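Local coordinates for protein xylan esterase 1 (Thermoanaerobacterium sp. 'JW/SL YS485', PDB 3FCY) that probably removes acetyl groups from xylan, and perhaps from cephalosporin C, as a CE7 carbohydrate esterase with an alpha/beta hydrolase fold, at residues P109-H115 with R201-P207; Y130-F135 with M341-Y345. One frame throughout, in Å; residues are numbered along the deposited sequence.

Contact 1 of 2, residues P109-H115 with R201-P207; sequences PALIRFH and RVGVMGP
Met205 reaches across to lie alongside Arg113, both side chains pointing the same way, and its methyl is the main bump here. The chain runs out extended and then bends at chi3 (60°), which swings CE over one face of the Arg113 guanidinium, toward its rim and tightly packed, with Met205 CE 3.1 Å from Arg113 NH2. The same methyl also touches one branch of Leu111, Met205 CE lying 3.5 Å from Leu111 CD2. The other branch of Leu111, CD1, lies against the backbone of Gly203, 3.6 Å from Gly203 O.

The other face carries Ala110, Ile112, Val202 and Val204. Ile112 CD1 leans 4.1 Å from Val202 CG1, while little Ala110 makes only a loose touch on Val202. Phe114 slants past Val204, its CE2 4.0 Å from Val204 CB. Between the faces, the two strands run parallel with a twist of -24°, tied by five backbone bonds from Ala110 N to Arg201 O through to Phe114 N to Met205 O; the straightest is Gly203 N to Ala110 O, at 2.9 Å. Near the far end Gly206 passes close to the carbonyl of Phe114, and any CB there would collide with Phe114 O. That fits the GxSxG nucleophile elbow, in which this strand leads to Ser208, the predicted nucleophile.

Arg201 turns its guanidinium away to Asp198, Leu344 O and Ser346. The pair forms the middle of the central alpha/beta hydrolase sheet, flanked by strand 136-140 beside 109-115 and strand 226-230 beside 202-207; helix 176-192 packs on Ala110, Ile112 and Val202, and helix 209-220 on Phe114 and Val204.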
loop_
_atom_site.group_PDB
_atom_site.type_symbol
_atom_site.label_atom_id
_atom_site.label_comp_id
_atom_site.label_asym_id
_atom_site.label_seq_id
_atom_site.Cartn_x
_atom_site.Cartn_y
_atom_site.Cartn_z
ATOM N N PRO A 109 -14.409 -28.547 35.882
ATOM C CA PRO A 109 -14.856 -27.614 34.843
ATOM C C PRO A 109 -14.385 -27.999 33.449
ATOM O O PRO A 109 -13.486 -28.829 33.281
ATOM C CB PRO A 109 -14.259 -26.275 35.291
ATOM C CG PRO A 109 -14.124 -26.433 36.780
ATOM C CD PRO A 109 -13.606 -27.843 36.895
ATOM N N ALA A 110 -15.001 -27.382 32.448
ATOM C CA ALA A 110 -14.641 -27.625 31.061
ATOM C C ALA A 110 -14.686 -26.298 30.316
ATOM O O ALA A 110 -15.462 -25.398 30.658
ATOM C CB ALA A 110 -15.610 -28.622 30.425
ATOM N N LEU A 111 -13.831 -26.174 29.310
ATOM C CA LEU A 111 -13.782 -24.971 28.496
ATOM C C LEU A 111 -13.970 -25.373 27.040
ATOM O O LEU A 111 -13.361 -26.338 26.578
ATOM C CB LEU A 111 -12.431 -24.264 28.657
ATOM C CG LEU A 111 -12.140 -23.123 27.661
ATOM C CD1 LEU A 111 -13.053 -21.934 27.936
ATOM C CD2 LEU A 111 -10.684 -22.694 27.786
ATOM N N ILE A 112 -14.821 -24.642 26.327
ATOM C CA ILE A 112 -15.048 -24.912 24.913
ATOM C C ILE A 112 -14.569 -23.697 24.118
ATOM O O ILE A 112 -15.107 -22.597 24.260
ATOM C CB ILE A 112 -16.542 -25.145 24.596
ATOM C CG1 ILE A 112 -17.102 -26.268 25.475
ATOM C CG2 ILE A 112 -16.700 -25.526 23.125
ATOM C CD1 ILE A 112 -18.612 -26.474 25.320
ATOM N N ARG A 113 -13.545 -23.894 23.293
ATOM C CA ARG A 113 -13.004 -22.808 22.483
ATOM C C ARG A 113 -13.562 -22.822 21.065
ATOM O O ARG A 113 -13.793 -23.885 20.482
ATOM C CB ARG A 113 -11.473 -22.897 22.412
ATOM C CG ARG A 113 -10.728 -22.281 23.581
ATOM C CD ARG A 113 -9.222 -22.416 23.358
ATOM N NE ARG A 113 -8.425 -21.578 24.254
ATOM C CZ ARG A 113 -8.379 -20.248 24.197
ATOM N NH1 ARG A 113 -9.087 -19.592 23.284
ATOM N NH2 ARG A 113 -7.611 -19.572 25.043
ATOM N N PHE A 114 -13.778 -21.627 20.526
ATOM C CA PHE A 114 -14.278 -21.451 19.167
ATOM C C PHE A 114 -13.241 -20.600 18.436
ATOM O O PHE A 114 -12.661 -19.683 19.021
ATOM C CB PHE A 114 -15.654 -20.784 19.208
ATOM C CG PHE A 114 -16.701 -21.628 19.890
ATOM C CD1 PHE A 114 -17.022 -22.892 19.393
ATOM C CD2 PHE A 114 -17.343 -21.176 21.042
ATOM C CE1 PHE A 114 -17.970 -23.698 20.032
ATOM C CE2 PHE A 114 -18.296 -21.975 21.693
ATOM C CZ PHE A 114 -18.608 -23.238 21.187
ATOM N N HIS A 115 -13.008 -20.900 17.163
ATOM C CA HIS A 115 -11.972 -20.207 16.404
ATOM C C HIS A 115 -12.388 -19.075 15.475
ATOM O O HIS A 115 -13.574 -18.856 15.209
ATOM C CB HIS A 115 -11.171 -21.236 15.605
ATOM C CG HIS A 115 -11.959 -21.894 14.513
ATOM N ND1 HIS A 115 -12.338 -21.229 13.367
ATOM C CD2 HIS A 115 -12.463 -23.148 14.406
ATOM C CE1 HIS A 115 -13.043 -22.044 12.600
ATOM N NE2 HIS A 115 -13.134 -23.215 13.208
ATOM N N ARG A 201 -20.279 -26.203 35.524
ATOM C CA ARG A 201 -18.995 -25.507 35.499
ATOM C C ARG A 201 -18.383 -25.518 34.090
ATOM O O ARG A 201 -17.241 -25.944 33.898
ATOM C CB ARG A 201 -18.036 -26.165 36.502
ATOM C CG ARG A 201 -18.567 -26.223 37.948
ATOM C CD ARG A 201 -17.615 -26.982 38.874
ATOM N NE ARG A 201 -18.204 -27.253 40.190
ATOM C CZ ARG A 201 -18.179 -26.417 41.228
ATOM N NH1 ARG A 201 -17.588 -25.231 41.130
ATOM N NH2 ARG A 201 -18.751 -26.770 42.371
ATOM N N VAL A 202 -19.151 -25.057 33.107
ATOM C CA VAL A 202 -18.684 -25.025 31.721
ATOM C C VAL A 202 -18.569 -23.597 31.197
ATOM O O VAL A 202 -19.483 -22.791 31.352
ATOM C CB VAL A 202 -19.634 -25.821 30.778
ATOM C CG1 VAL A 202 -19.185 -25.665 29.326
ATOM C CG2 VAL A 202 -19.638 -27.297 31.157
ATOM N N GLY A 203 -17.427 -23.298 30.582
ATOM C CA GLY A 203 -17.198 -21.980 30.022
ATOM C C GLY A 203 -16.875 -22.076 28.540
ATOM O O GLY A 203 -16.421 -23.119 28.058
ATOM N N VAL A 204 -17.120 -20.994 27.810
ATOM C CA VAL A 204 -16.839 -20.954 26.377
ATOM C C VAL A 204 -16.020 -19.701 26.097
ATOM O O VAL A 204 -16.183 -18.682 26.772
ATOM C CB VAL A 204 -18.145 -20.939 25.542
ATOM C CG1 VAL A 204 -19.003 -22.152 25.903
ATOM C CG2 VAL A 204 -18.920 -19.661 25.788
ATOM N N MET A 205 -15.150 -19.772 25.094
ATOM C CA MET A 205 -14.280 -18.647 24.777
ATOM C C MET A 205 -13.798 -18.638 23.330
ATOM O O MET A 205 -13.716 -19.681 22.684
ATOM C CB MET A 205 -13.078 -18.687 25.727
ATOM C CG MET A 205 -11.962 -17.711 25.430
ATOM S SD MET A 205 -10.722 -17.749 26.753
ATOM C CE MET A 205 -10.214 -19.435 26.662
ATOM N N GLY A 206 -13.475 -17.447 22.831
ATOM C CA GLY A 206 -12.984 -17.324 21.475
ATOM C C GLY A 206 -12.811 -15.888 21.018
ATOM O O GLY A 206 -13.437 -14.972 21.565
ATOM N N PRO A 207 -11.934 -15.658 20.027
ATOM C CA PRO A 207 -11.689 -14.312 19.500
ATOM C C PRO A 207 -12.373 -14.118 18.141
ATOM O O PRO A 207 -12.498 -15.062 17.364
ATOM C CB PRO A 207 -10.173 -14.276 19.388
ATOM C CG PRO A 207 -9.883 -15.671 18.850
ATOM C CD PRO A 207 -10.832 -16.572 19.658
#

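Contact 2 of 2, residues Y130-F135 with M341-Y345; sequences YVAAGF and MLELY. With CA (calcium ion), chain D.
Ala133 and Leu342 mark where the two backbones come nearest, their CA atoms 7.8 Å apart. In each segment a helix, weakly bonded in the first, gives way to a type I turn, Val131 to Gly134 in one and Leu342 to Tyr345 in the other. The first ends in a Schellman motif: Phe135 N bonds to Tyr130 O and Gly134 N to Val131 O, with Gly134, at positive phi, as the C-prime residue; Ala133 N also reaches Tyr130 O, from the opposite face of its carbonyl plane. The second turn aims two carbonyls outward at a calcium ion, bound by Glu343 O at 2.6 Å, Tyr345 O at 2.5 Å and a water.

Phe135 is the wedge between the segments. Its CG stands anti to the carbonyl carbon (chi1 -84°), which carries the ring toward Met341 and Tyr345. The rim points at a carbonyl, CZ lying 3.4 Å from Met341 O near the ring plane, and Leu344 CD1 comes obliquely to CE1 at 3.6 Å. Phe135 CE2 meets Tyr345 CE1 at 3.5 Å, the two rings turned 72° to each other. An alanine here would remove these contacts, and the gap would probably let the Leu344 methyl and the Tyr345 ring shift. Tyr345 slides past the ring the other way so that its hydroxyl donates a bond, 2.5 Å from OH to Ala133 O, a length so short as to be doubtful. Tyr130 offers its own edge to Met341, CE2 3.6 Å from Met341 CB. Beyond them, Ala133 and Leu342 pack against Phe79 and Val77 of a second subunit.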
loop_
_atom_site.group_PDB
_atom_site.type_symbol
_atom_site.label_atom_id
_atom_site.label_comp_id
_atom_site.label_asym_id
_atom_site.label_seq_id
_atom_site.Cartn_x
_atom_site.Cartn_y
_atom_site.Cartn_z
ATOM N N TYR A 130 -5.080 -24.745 30.036
ATOM C CA TYR A 130 -6.251 -24.933 30.888
ATOM C C TYR A 130 -6.305 -26.361 31.431
ATOM O O TYR A 130 -6.892 -26.610 32.486
ATOM C CB TYR A 130 -7.545 -24.601 30.139
ATOM C CG TYR A 130 -7.819 -23.116 30.088
ATOM C CD1 TYR A 130 -7.276 -22.321 29.077
ATOM C CD2 TYR A 130 -8.585 -22.497 31.078
ATOM C CE1 TYR A 130 -7.488 -20.945 29.051
ATOM C CE2 TYR A 130 -8.803 -21.122 31.067
ATOM C CZ TYR A 130 -8.251 -20.352 30.047
ATOM O OH TYR A 130 -8.471 -18.995 30.014
ATOM N N VAL A 131 -5.691 -27.299 30.718
ATOM C CA VAL A 131 -5.664 -28.678 31.190
ATOM C C VAL A 131 -4.798 -28.675 32.452
ATOM O O VAL A 131 -5.042 -29.433 33.389
ATOM C CB VAL A 131 -5.056 -29.640 30.132
ATOM C CG1 VAL A 131 -4.893 -31.040 30.724
ATOM C CG2 VAL A 131 -5.965 -29.703 28.903
ATOM N N ALA A 132 -3.789 -27.807 32.473
ATOM C CA ALA A 132 -2.913 -27.693 33.635
ATOM C C ALA A 132 -3.753 -27.293 34.846
ATOM O O ALA A 132 -3.407 -27.606 35.985
ATOM C CB ALA A 132 -1.830 -26.648 33.388
ATOM N N ALA A 133 -4.857 -26.600 34.585
ATOM C CA ALA A 133 -5.751 -26.150 35.644
ATOM C C ALA A 133 -6.805 -27.203 35.963
ATOM O O ALA A 133 -7.732 -26.945 36.727
ATOM C CB ALA A 133 -6.423 -24.843 35.241
ATOM N N GLY A 134 -6.664 -28.385 35.367
ATOM C CA GLY A 134 -7.609 -29.461 35.626
ATOM C C GLY A 134 -8.880 -29.436 34.795
ATOM O O GLY A 134 -9.813 -30.194 35.064
ATOM N N PHE A 135 -8.924 -28.567 33.789
ATOM C CA PHE A 135 -10.092 -28.456 32.917
ATOM C C PHE A 135 -10.074 -29.484 31.798
ATOM O O PHE A 135 -9.012 -29.954 31.388
ATOM C CB PHE A 135 -10.133 -27.102 32.199
ATOM C CG PHE A 135 -10.748 -25.982 32.982
ATOM C CD1 PHE A 135 -11.655 -25.124 32.362
ATOM C CD2 PHE A 135 -10.364 -25.719 34.294
ATOM C CE1 PHE A 135 -12.169 -24.010 33.034
ATOM C CE2 PHE A 135 -10.871 -24.608 34.979
ATOM C CZ PHE A 135 -11.775 -23.751 34.343
ATOM N N MET A 341 -11.980 -17.636 34.050
ATOM C CA MET A 341 -12.420 -19.014 33.857
ATOM C C MET A 341 -12.177 -19.858 35.102
ATOM O O MET A 341 -12.977 -20.737 35.422
ATOM C CB MET A 341 -11.711 -19.649 32.653
ATOM C CG MET A 341 -12.292 -19.232 31.301
ATOM S SD MET A 341 -14.039 -19.705 31.122
ATOM C CE MET A 341 -14.443 -18.982 29.537
ATOM N N LEU A 342 -11.075 -19.591 35.797
ATOM C CA LEU A 342 -10.754 -20.329 37.011
ATOM C C LEU A 342 -11.851 -20.143 38.055
ATOM O O LEU A 342 -11.947 -20.919 39.007
ATOM C CB LEU A 342 -9.390 -19.892 37.564
ATOM C CG LEU A 342 -8.201 -20.450 36.766
ATOM C CD1 LEU A 342 -6.882 -19.870 37.273
ATOM C CD2 LEU A 342 -8.201 -21.974 36.885
ATOM N N GLU A 343 -12.681 -19.119 37.866
ATOM C CA GLU A 343 -13.805 -18.859 38.765
ATOM C C GLU A 343 -14.831 -19.996 38.673
ATOM O O GLU A 343 -15.815 -20.005 39.401
ATOM C CB GLU A 343 -14.503 -17.539 38.395
ATOM C CG GLU A 343 -13.800 -16.265 38.865
ATOM C CD GLU A 343 -14.491 -14.994 38.363
ATOM O OE1 GLU A 343 -15.733 -14.989 38.212
ATOM O OE2 GLU A 343 -13.788 -13.990 38.133
ATOM N N LEU A 344 -14.629 -20.944 37.762
ATOM C CA LEU A 344 -15.574 -22.053 37.633
ATOM C C LEU A 344 -15.444 -23.051 38.792
ATOM O O LEU A 344 -16.395 -23.756 39.122
ATOM C CB LEU A 344 -15.379 -22.768 36.288
ATOM C CG LEU A 344 -15.865 -21.951 35.083
ATOM C CD1 LEU A 344 -15.429 -22.611 33.776
ATOM C CD2 LEU A 344 -17.385 -21.817 35.150
ATOM N N TYR A 345 -14.263 -23.108 39.397
ATOM C CA TYR A 345 -14.013 -24.003 40.529
ATOM C C TYR A 345 -14.644 -23.398 41.767
ATOM O O TYR A 345 -14.951 -22.233 41.769
ATOM C CB TYR A 345 -12.519 -24.130 40.787
ATOM C CG TYR A 345 -11.827 -25.141 39.922
ATOM C CD1 TYR A 345 -10.901 -24.745 38.958
ATOM C CD2 TYR A 345 -12.063 -26.505 40.099
ATOM C CE1 TYR A 345 -10.220 -25.686 38.193
ATOM C CE2 TYR A 345 -11.387 -27.454 39.342
ATOM C CZ TYR A 345 -10.466 -27.036 38.393
ATOM O OH TYR A 345 -9.785 -27.968 37.654
HETATM CA CA CA D . -15.366 -19.751 41.974
HETATM O O HOH W 1 -12.681 -19.433 42.420
#

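In the fold
The contacts interleave along the chain, 109-115, 130-135, 201-207, then 341-345, and their centres lie 11 Å apart. Contact 1 is the parallel strand pair in the middle of the sheet; contact 2 sits beside the starting ends of those strands, where helix 128-131 and the closing helix 333-342 end. They touch directly: Arg201 NH1 probably hydrogen-bonds Leu344 O, Pro109 packs on Tyr345, and the Met341 methyl lies by Val204 O. The calcium site and the subunit-facing residues of contact 2 thereby lie against the strand pair, of which 201-207 leads on to the predicted nucleophile Ser208.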